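Local coordinates for protein methyltransferase (Geobacter sulfurreducens PCA, PDB 3C3P) that probably transfers a methyl group from S-adenosyl-L-methionine to a substrate oxygen, at residues Pro57-Gly68 against Ser82-Asn93; Gln124-Asp135 against Cys149-Asn160. One frame throughout, in Å; residues are numbered along the deposited sequence.

Contact 1. Residues Pro57-Gly68 against Ser82-Asn93; sequences PQLVVVPGDGLG and SRVVMIDPDRDN. With EDO (1,2-ethanediol), chain I; EDO (1,2-ethanediol), chain J.
Val60, Val62 and Gly64 interleave with Arg83, Val85 and Ile87 through backbone hydrogen bonds, the pattern of two parallel strands. The bonds run from Gln58 O, which takes Arg83 N, to Ile87 O, which takes Gly64 N; strands 59-63 and 83-88 diverge by only 12°.

Apolar side chains pack along both faces of this pair. On one, Leu59 CD1 meets Val85 CG2 at 3.6 Å, and helix 117-121 covers Val61 and Ile87. On the other, Val62 CG2 touches Val84 CG1 at 4.0 Å under helix 69-75. Met86, modelled as selenomethionine, starts on this second face with CG anti to its own N (chi1 179°), then bends at chi2, which carries CE to 3.8 Å from Gly68 CA, against the turn at Asp65-Gly68.

This is the first beta-alpha-beta unit of a Rossmann-like methyltransferase fold, and Gly64-Gly68 form the glycine-rich turn after its first strand. In relatives that turn lines the S-adenosyl-L-methionine site, and an acid at the end of the second strand commonly takes the ribose hydroxyls.

The polar contacts gather there. Asp88 OD1 uses its anti lone pair for Asp65 N at 2.9 Å and also accepts from O2 of an ethanediol at 2.7 Å, consistent with a pocket for a sugar hydroxyl. Asp88 OD2 takes Asp90 N in an Asx turn and, from above the carboxylate plane, Asn93 ND2 at 2.9 Å. With its amide turned this way, Asn93 presents OD1 to Leu67 N at 3.1 Å, the donor standing well above the carbonyl plane. Replacing Asp88 with an alanine would probably leave Asp65 N and Asn93 ND2 without this acceptor and the Asn93 amide less firmly fixed in its rotation. The Asp65 carboxylate faces elsewhere, bonding Ser71 OG and Ala70 N.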
# COMPACT_ATOMS: atom_id res chain seq x y z
N PRO A 57 5.25 4.99 -11.51
CA PRO A 57 5.67 6.36 -11.69
C PRO A 57 6.72 6.59 -12.75
O PRO A 57 7.51 5.70 -13.05
CB PRO A 57 6.31 6.68 -10.34
CG PRO A 57 7.03 5.39 -10.02
CD PRO A 57 5.96 4.33 -10.40
N GLN A 58 6.68 7.79 -13.30
CA GLN A 58 7.62 8.24 -14.31
C GLN A 58 8.77 8.97 -13.58
O GLN A 58 9.91 8.97 -14.05
CB GLN A 58 6.90 9.13 -15.32
CG GLN A 58 5.67 8.43 -15.93
CD GLN A 58 4.71 9.38 -16.60
OE1 GLN A 58 3.50 9.24 -16.45
NE2 GLN A 58 5.24 10.39 -17.28
N LEU A 59 8.42 9.53 -12.42
CA LEU A 59 9.35 10.29 -11.56
C LEU A 59 9.12 10.12 -10.07
O LEU A 59 8.05 10.34 -9.51
CB LEU A 59 9.32 11.80 -11.91
CG LEU A 59 10.24 12.77 -11.14
CD1 LEU A 59 11.72 12.37 -11.32
CD2 LEU A 59 10.03 14.24 -11.53
N VAL A 60 10.19 9.68 -9.45
CA VAL A 60 10.28 9.47 -8.02
C VAL A 60 11.39 10.36 -7.51
O VAL A 60 12.52 10.31 -8.01
CB VAL A 60 10.63 8.00 -7.63
CG1 VAL A 60 10.77 7.87 -6.10
CG2 VAL A 60 9.61 7.00 -8.22
N VAL A 61 11.06 11.15 -6.50
CA VAL A 61 12.00 12.06 -5.86
C VAL A 61 12.19 11.69 -4.37
O VAL A 61 11.25 11.50 -3.60
CB VAL A 61 11.56 13.54 -6.08
CG1 VAL A 61 12.52 14.53 -5.38
CG2 VAL A 61 11.47 13.81 -7.62
N VAL A 62 13.47 11.54 -4.02
CA VAL A 62 13.91 11.14 -2.69
C VAL A 62 14.85 12.19 -2.10
O VAL A 62 16.05 12.15 -2.34
CB VAL A 62 14.66 9.79 -2.78
CG1 VAL A 62 14.98 9.28 -1.40
CG2 VAL A 62 13.83 8.78 -3.57
N PRO A 63 14.30 13.17 -1.37
CA PRO A 63 15.13 14.20 -0.76
C PRO A 63 15.66 13.75 0.58
O PRO A 63 14.96 13.80 1.57
CB PRO A 63 14.16 15.39 -0.56
CG PRO A 63 12.80 14.90 -0.93
CD PRO A 63 12.85 13.44 -1.22
N GLY A 64 16.93 13.34 0.56
CA GLY A 64 17.64 12.81 1.72
C GLY A 64 17.51 11.29 1.69
O GLY A 64 16.42 10.75 1.68
N ASP A 65 18.63 10.59 1.65
CA ASP A 65 18.56 9.14 1.59
C ASP A 65 19.85 8.47 2.03
O ASP A 65 20.84 8.36 1.28
CB ASP A 65 18.17 8.73 0.16
CG ASP A 65 17.80 7.27 0.04
OD1 ASP A 65 17.51 6.63 1.07
OD2 ASP A 65 17.74 6.76 -1.10
N GLY A 66 19.81 8.04 3.30
CA GLY A 66 20.90 7.33 3.93
C GLY A 66 21.26 6.09 3.13
O GLY A 66 20.45 5.16 2.95
N LEU A 67 22.50 6.13 2.64
CA LEU A 67 23.12 5.07 1.85
C LEU A 67 22.38 4.76 0.56
O LEU A 67 22.68 3.78 -0.11
CB LEU A 67 23.26 3.78 2.67
CG LEU A 67 24.09 3.82 3.95
CD1 LEU A 67 24.07 2.44 4.55
CD2 LEU A 67 25.52 4.30 3.71
N GLY A 68 21.46 5.64 0.18
CA GLY A 68 20.67 5.43 -1.03
C GLY A 68 19.72 4.24 -0.86
O GLY A 68 19.27 3.63 -1.82
N SER A 82 11.68 5.81 -16.93
CA SER A 82 11.42 6.57 -15.69
C SER A 82 12.71 6.90 -14.97
O SER A 82 13.80 6.40 -15.30
CB SER A 82 10.54 5.79 -14.75
OG SER A 82 9.36 5.39 -15.41
N ARG A 83 12.55 7.73 -13.95
CA ARG A 83 13.66 8.20 -13.13
C ARG A 83 13.40 8.36 -11.65
O ARG A 83 12.29 8.66 -11.22
CB ARG A 83 14.13 9.60 -13.60
CG ARG A 83 14.76 9.68 -14.99
CD ARG A 83 16.08 8.96 -15.06
NE ARG A 83 16.67 9.06 -16.39
CZ ARG A 83 16.43 8.23 -17.40
NH1 ARG A 83 15.61 7.19 -17.25
NH2 ARG A 83 17.03 8.42 -18.56
N VAL A 84 14.46 8.08 -10.90
CA VAL A 84 14.52 8.31 -9.47
C VAL A 84 15.58 9.40 -9.33
O VAL A 84 16.69 9.32 -9.91
CB VAL A 84 14.95 7.12 -8.59
CG1 VAL A 84 15.07 7.58 -7.15
CG2 VAL A 84 13.99 5.94 -8.69
N VAL A 85 15.20 10.46 -8.65
CA VAL A 85 16.07 11.59 -8.38
C VAL A 85 16.32 11.61 -6.88
O VAL A 85 15.42 11.83 -6.06
CB VAL A 85 15.47 12.94 -8.81
CG1 VAL A 85 16.45 14.07 -8.49
CG2 VAL A 85 15.11 12.93 -10.30
N MSE A 86 17.57 11.36 -6.54
CA MSE A 86 18.02 11.30 -5.17
C MSE A 86 18.99 12.44 -4.88
O MSE A 86 19.95 12.68 -5.63
CB MSE A 86 18.67 9.93 -4.95
CG MSE A 86 19.27 9.57 -3.58
SE MSE A 86 20.88 10.50 -2.97
CE MSE A 86 21.56 9.08 -1.79
N ILE A 87 18.67 13.15 -3.80
CA ILE A 87 19.47 14.29 -3.31
C ILE A 87 19.84 14.07 -1.84
O ILE A 87 19.02 13.70 -1.01
CB ILE A 87 18.76 15.67 -3.46
CG1 ILE A 87 18.21 15.92 -4.86
CG2 ILE A 87 19.68 16.83 -3.07
CD1 ILE A 87 16.82 15.36 -5.06
N ASP A 88 21.11 14.28 -1.54
CA ASP A 88 21.60 14.12 -0.17
C ASP A 88 22.79 15.04 0.11
O ASP A 88 23.68 15.22 -0.73
CB ASP A 88 21.92 12.64 0.11
CG ASP A 88 22.12 12.35 1.60
OD1 ASP A 88 21.14 11.86 2.20
OD2 ASP A 88 23.19 12.67 2.18
N PRO A 89 22.82 15.64 1.31
CA PRO A 89 23.93 16.55 1.54
C PRO A 89 25.26 15.84 1.74
O PRO A 89 26.32 16.44 1.54
CB PRO A 89 23.51 17.30 2.81
CG PRO A 89 22.50 16.48 3.45
CD PRO A 89 21.80 15.73 2.37
N ASP A 90 25.21 14.57 2.08
CA ASP A 90 26.46 13.84 2.34
C ASP A 90 26.99 13.12 1.09
O ASP A 90 26.29 12.33 0.45
CB ASP A 90 26.28 12.87 3.51
CG ASP A 90 27.60 12.29 3.99
OD1 ASP A 90 28.66 12.72 3.50
OD2 ASP A 90 27.58 11.42 4.88
N ARG A 91 28.25 13.40 0.78
CA ARG A 91 28.93 12.81 -0.40
C ARG A 91 29.09 11.28 -0.30
O ARG A 91 29.11 10.58 -1.31
CB ARG A 91 30.30 13.46 -0.66
CG ARG A 91 31.36 13.20 0.41
N ASP A 92 29.16 10.78 0.93
CA ASP A 92 29.35 9.32 1.19
C ASP A 92 28.07 8.53 0.92
O ASP A 92 28.10 7.33 0.59
CB ASP A 92 29.83 9.08 2.62
CG ASP A 92 31.17 9.73 2.92
OD1 ASP A 92 31.95 10.00 1.98
OD2 ASP A 92 31.45 9.97 4.11
N ASN A 93 26.94 9.21 1.09
CA ASN A 93 25.64 8.63 0.84
C ASN A 93 25.45 8.52 -0.63
O ASN A 93 25.05 7.49 -1.16
CB ASN A 93 24.49 9.47 1.44
CG ASN A 93 24.33 9.25 2.91
OD1 ASN A 93 24.67 8.17 3.42
ND2 ASN A 93 23.79 10.24 3.62
C1 EDO I . 18.82 12.84 5.14
O1 EDO I . 18.40 14.16 4.79
C2 EDO I . 20.35 12.82 5.18
O2 EDO I . 20.85 11.52 4.85
C1 EDO J . 31.43 12.79 7.29
O1 EDO J . 32.08 14.07 7.31
C2 EDO J . 30.82 12.56 5.92
O2 EDO J . 30.02 11.37 5.96

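Contact 2. Residues Gln124-Asp135 against Cys149-Asn160; sequences QRDIDILFMDCD and CLAKNALLIAVN. With EDO (1,2-ethanediol), chain K; EDO (1,2-ethanediol), chain F.
Phe131 and Val159 meet at about a right angle, the far end of the ring reaching both methyls of the valine: CE1 of Phe131 lies 3.6 Å from Val159 CG1, and CZ of Phe131 3.7 Å from Val159 CG2. With CG anti to the backbone N (chi1 180°), the phenyl reaches toward strand 154-159. Further along the same face, Ile129 CG2 and Ile157 CD1 touch at 3.9 Å on a slant, and helix 42-55 covers this side.

Leu130 points to the other face, where its CB meets Leu150 CD2 at 4.1 Å; the same methyl also rests on Ile127. Strands 129-133 and 154-159 are parallel neighbours in the Rossmann-like sheet, hydrogen-bonded from Asp128 O to Val159 O. Before them the chain kinks at Asp128 and makes a type II turn at Ala151-Ala154; a water there donates to Asp128 OD1 and Lys152 O, while Asp128 OD2 holds Gln58 N and Leu59 N.

At the C-terminal ends of the strands, where class I methyltransferases place their active site, Asn160 ND2 approaches Asp133 OD1 at 2.7 Å from above the carboxylate plane, the amide and carboxylate planes 58° apart. Asp135 N reaches the same oxygen from the opposite face, closing an Asx turn, so two donors grip OD1. Beyond, an ethanediol O2 donates to Asn160 O at 3.0 Å.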
# COMPACT_ATOMS: atom_id res chain seq x y z
N GLN A 124 12.09 20.23 -9.34
CA GLN A 124 11.48 19.11 -10.06
C GLN A 124 10.02 19.40 -10.37
O GLN A 124 9.38 20.20 -9.71
CB GLN A 124 11.64 17.81 -9.26
CG GLN A 124 13.09 17.38 -9.12
CD GLN A 124 13.68 16.83 -10.40
OE1 GLN A 124 13.07 15.99 -11.07
NE2 GLN A 124 14.90 17.24 -10.71
N ARG A 125 9.52 18.76 -11.41
CA ARG A 125 8.12 18.92 -11.84
C ARG A 125 7.43 17.60 -12.11
O ARG A 125 8.05 16.63 -12.54
CB ARG A 125 8.02 19.80 -13.10
CG ARG A 125 8.49 21.22 -12.94
CD ARG A 125 7.68 21.99 -11.92
NE ARG A 125 8.12 23.38 -11.83
CZ ARG A 125 9.07 23.85 -11.01
NH1 ARG A 125 9.69 23.04 -10.17
NH2 ARG A 125 9.38 25.14 -11.04
N ASP A 126 6.13 17.56 -11.84
CA ASP A 126 5.33 16.36 -12.09
C ASP A 126 5.90 15.12 -11.41
O ASP A 126 6.12 14.09 -12.01
CB ASP A 126 5.21 16.11 -13.59
CG ASP A 126 4.36 17.16 -14.28
OD1 ASP A 126 3.30 17.54 -13.73
OD2 ASP A 126 4.72 17.56 -15.40
N ILE A 127 6.18 15.30 -10.13
CA ILE A 127 6.66 14.21 -9.27
C ILE A 127 5.49 13.26 -9.01
O ILE A 127 4.43 13.68 -8.56
CB ILE A 127 7.23 14.74 -7.93
CG1 ILE A 127 8.42 15.69 -8.16
CG2 ILE A 127 7.65 13.56 -7.00
CD1 ILE A 127 8.90 16.43 -6.89
N ASP A 128 5.71 11.98 -9.29
CA ASP A 128 4.70 10.90 -9.11
C ASP A 128 4.76 10.31 -7.73
O ASP A 128 3.73 9.93 -7.17
CB ASP A 128 4.85 9.82 -10.19
CG ASP A 128 4.58 10.37 -11.58
OD1 ASP A 128 3.52 11.02 -11.74
OD2 ASP A 128 5.41 10.17 -12.48
N ILE A 129 5.97 10.19 -7.21
CA ILE A 129 6.18 9.69 -5.85
C ILE A 129 7.20 10.56 -5.16
O ILE A 129 8.29 10.78 -5.66
CB ILE A 129 6.68 8.22 -5.74
CG1 ILE A 129 5.67 7.25 -6.31
CG2 ILE A 129 6.95 7.87 -4.28
CD1 ILE A 129 6.06 5.81 -6.16
N LEU A 130 6.79 11.10 -4.03
CA LEU A 130 7.66 11.93 -3.21
C LEU A 130 7.88 11.18 -1.89
O LEU A 130 6.94 10.93 -1.10
CB LEU A 130 7.08 13.32 -2.98
CG LEU A 130 7.95 14.19 -2.06
CD1 LEU A 130 9.32 14.43 -2.70
CD2 LEU A 130 7.30 15.53 -1.68
N PHE A 131 9.13 10.79 -1.70
CA PHE A 131 9.54 10.06 -0.51
C PHE A 131 9.97 11.05 0.55
O PHE A 131 10.64 12.04 0.26
CB PHE A 131 10.67 9.07 -0.80
CG PHE A 131 11.13 8.30 0.41
CD1 PHE A 131 10.50 7.11 0.78
CD2 PHE A 131 12.19 8.74 1.17
CE1 PHE A 131 10.94 6.38 1.88
CE2 PHE A 131 12.63 8.01 2.29
CZ PHE A 131 12.00 6.84 2.63
N MSE A 132 9.58 10.76 1.79
CA MSE A 132 9.89 11.64 2.87
C MSE A 132 10.19 10.93 4.20
O MSE A 132 9.59 9.91 4.51
CB MSE A 132 8.63 12.45 3.05
CG MSE A 132 8.90 13.80 3.35
SE MSE A 132 7.29 14.56 4.00
CE MSE A 132 6.13 14.30 2.42
N ASP A 133 11.14 11.48 4.95
CA ASP A 133 11.50 10.98 6.30
C ASP A 133 11.03 11.99 7.37
O ASP A 133 11.54 13.10 7.50
CB ASP A 133 13.00 10.70 6.41
CG ASP A 133 13.39 10.04 7.75
OD1 ASP A 133 12.57 10.02 8.71
OD2 ASP A 133 14.53 9.55 7.84
N CYS A 134 10.04 11.57 8.14
CA CYS A 134 9.46 12.41 9.17
C CYS A 134 10.41 12.79 10.29
O CYS A 134 10.10 13.70 11.05
CB CYS A 134 8.21 11.77 9.79
SG CYS A 134 6.83 11.60 8.64
N ASP A 135 11.54 12.10 10.39
CA ASP A 135 12.55 12.39 11.43
C ASP A 135 13.41 13.57 11.06
O ASP A 135 13.99 14.24 11.91
CB ASP A 135 13.53 11.23 11.62
CG ASP A 135 12.94 10.09 12.37
OD1 ASP A 135 11.88 10.28 12.99
OD2 ASP A 135 13.57 9.02 12.39
N CYS A 149 5.08 20.92 -7.10
CA CYS A 149 6.00 20.06 -7.86
C CYS A 149 5.40 18.70 -8.13
O CYS A 149 5.93 17.91 -8.91
CB CYS A 149 7.31 19.90 -7.10
SG CYS A 149 8.16 21.48 -6.76
N LEU A 150 4.26 18.47 -7.51
CA LEU A 150 3.58 17.17 -7.63
C LEU A 150 2.72 17.02 -8.88
O LEU A 150 2.09 17.96 -9.34
CB LEU A 150 2.72 16.87 -6.39
CG LEU A 150 3.40 16.76 -5.02
CD1 LEU A 150 2.35 16.42 -3.98
CD2 LEU A 150 4.51 15.71 -5.05
N ALA A 151 2.74 15.82 -9.42
CA ALA A 151 1.90 15.50 -10.57
C ALA A 151 0.52 15.17 -10.07
O ALA A 151 0.29 14.91 -8.89
CB ALA A 151 2.43 14.29 -11.31
N LYS A 152 -0.42 15.21 -11.01
CA LYS A 152 -1.78 14.81 -10.71
C LYS A 152 -1.73 13.40 -10.11
O LYS A 152 -1.05 12.52 -10.66
CB LYS A 152 -2.63 14.74 -11.98
CG LYS A 152 -4.01 14.13 -11.75
CD LYS A 152 -4.86 14.07 -13.02
CE LYS A 152 -6.15 13.30 -12.75
NZ LYS A 152 -7.05 13.28 -13.95
N ASN A 153 -2.44 13.20 -9.01
CA ASN A 153 -2.56 11.89 -8.35
C ASN A 153 -1.23 11.31 -7.84
O ASN A 153 -1.05 10.08 -7.75
CB ASN A 153 -3.27 10.85 -9.25
CG ASN A 153 -4.73 11.20 -9.58
OD1 ASN A 153 -5.23 10.77 -10.63
ND2 ASN A 153 -5.40 11.97 -8.72
N ALA A 154 -0.31 12.22 -7.52
CA ALA A 154 0.96 11.81 -6.90
C ALA A 154 0.70 11.14 -5.57
O ALA A 154 -0.32 11.33 -4.93
CB ALA A 154 1.89 12.99 -6.67
N LEU A 155 1.68 10.36 -5.15
CA LEU A 155 1.66 9.66 -3.89
C LEU A 155 2.82 10.08 -3.02
O LEU A 155 3.98 10.04 -3.44
CB LEU A 155 1.79 8.15 -4.13
CG LEU A 155 1.83 7.23 -2.90
CD1 LEU A 155 0.50 7.17 -2.14
CD2 LEU A 155 2.28 5.81 -3.35
N LEU A 156 2.46 10.46 -1.81
CA LEU A 156 3.41 10.85 -0.79
C LEU A 156 3.63 9.63 0.08
O LEU A 156 2.67 8.96 0.49
CB LEU A 156 2.86 12.00 0.07
CG LEU A 156 3.78 12.59 1.12
CD1 LEU A 156 4.90 13.37 0.44
CD2 LEU A 156 2.97 13.49 2.03
N ILE A 157 4.89 9.33 0.34
CA ILE A 157 5.31 8.20 1.21
C ILE A 157 6.26 8.80 2.26
O ILE A 157 7.38 9.23 1.95
CB ILE A 157 5.98 7.03 0.47
CG1 ILE A 157 5.10 6.52 -0.68
CG2 ILE A 157 6.31 5.91 1.48
CD1 ILE A 157 5.73 5.42 -1.52
N ALA A 158 5.78 8.84 3.49
CA ALA A 158 6.51 9.41 4.64
C ALA A 158 6.79 8.35 5.67
O ALA A 158 5.88 7.76 6.26
CB ALA A 158 5.72 10.58 5.26
N VAL A 159 8.08 8.08 5.87
CA VAL A 159 8.49 7.05 6.81
C VAL A 159 8.71 7.64 8.19
O VAL A 159 8.70 8.88 8.39
CB VAL A 159 9.73 6.25 6.33
CG1 VAL A 159 9.38 5.47 5.02
CG2 VAL A 159 10.99 7.15 6.17
N ASN A 160 8.91 6.74 9.14
CA ASN A 160 9.13 7.10 10.57
C ASN A 160 7.99 7.97 11.07
O ASN A 160 8.16 8.92 11.83
CB ASN A 160 10.48 7.78 10.77
CG ASN A 160 11.62 6.91 10.32
OD1 ASN A 160 11.56 5.70 10.46
ND2 ASN A 160 12.65 7.53 9.76
C1 EDO K . 9.18 11.02 14.56
O1 EDO K . 9.45 10.61 13.21
C2 EDO K . 8.01 10.27 15.20
O2 EDO K . 6.95 10.12 14.25
C1 EDO F . 8.53 15.01 -15.45
O1 EDO F . 9.21 15.95 -14.62
C2 EDO F . 8.59 13.65 -14.78
O2 EDO F . 7.93 12.65 -15.57
O HOH W 1 1.35 10.85 -10.08

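From the N terminus, the chain enters the sheet at strand 59-63, turns through helix 69-75 and returns as strand 83-88, where contact 1 closes its loop. It then runs through helix 91-104, strand 110-114 and helix 117-121 before crossing to the far flank of strand 59-63. There strand 127-133 begins contact 2, which closes after helix 139-146, first at strand 150-151 and then along strand 154-159. The two loops follow in series, neither nested nor crossed. They share one sheet, because strands 59-63 and 127-133 are adjacent: Leu59 O accepts from Asp128 N, and Pro63 packs on Phe131. Together they join four strands adjacent in the central sheet, 83-88, 59-63, 127-133 and 154-159.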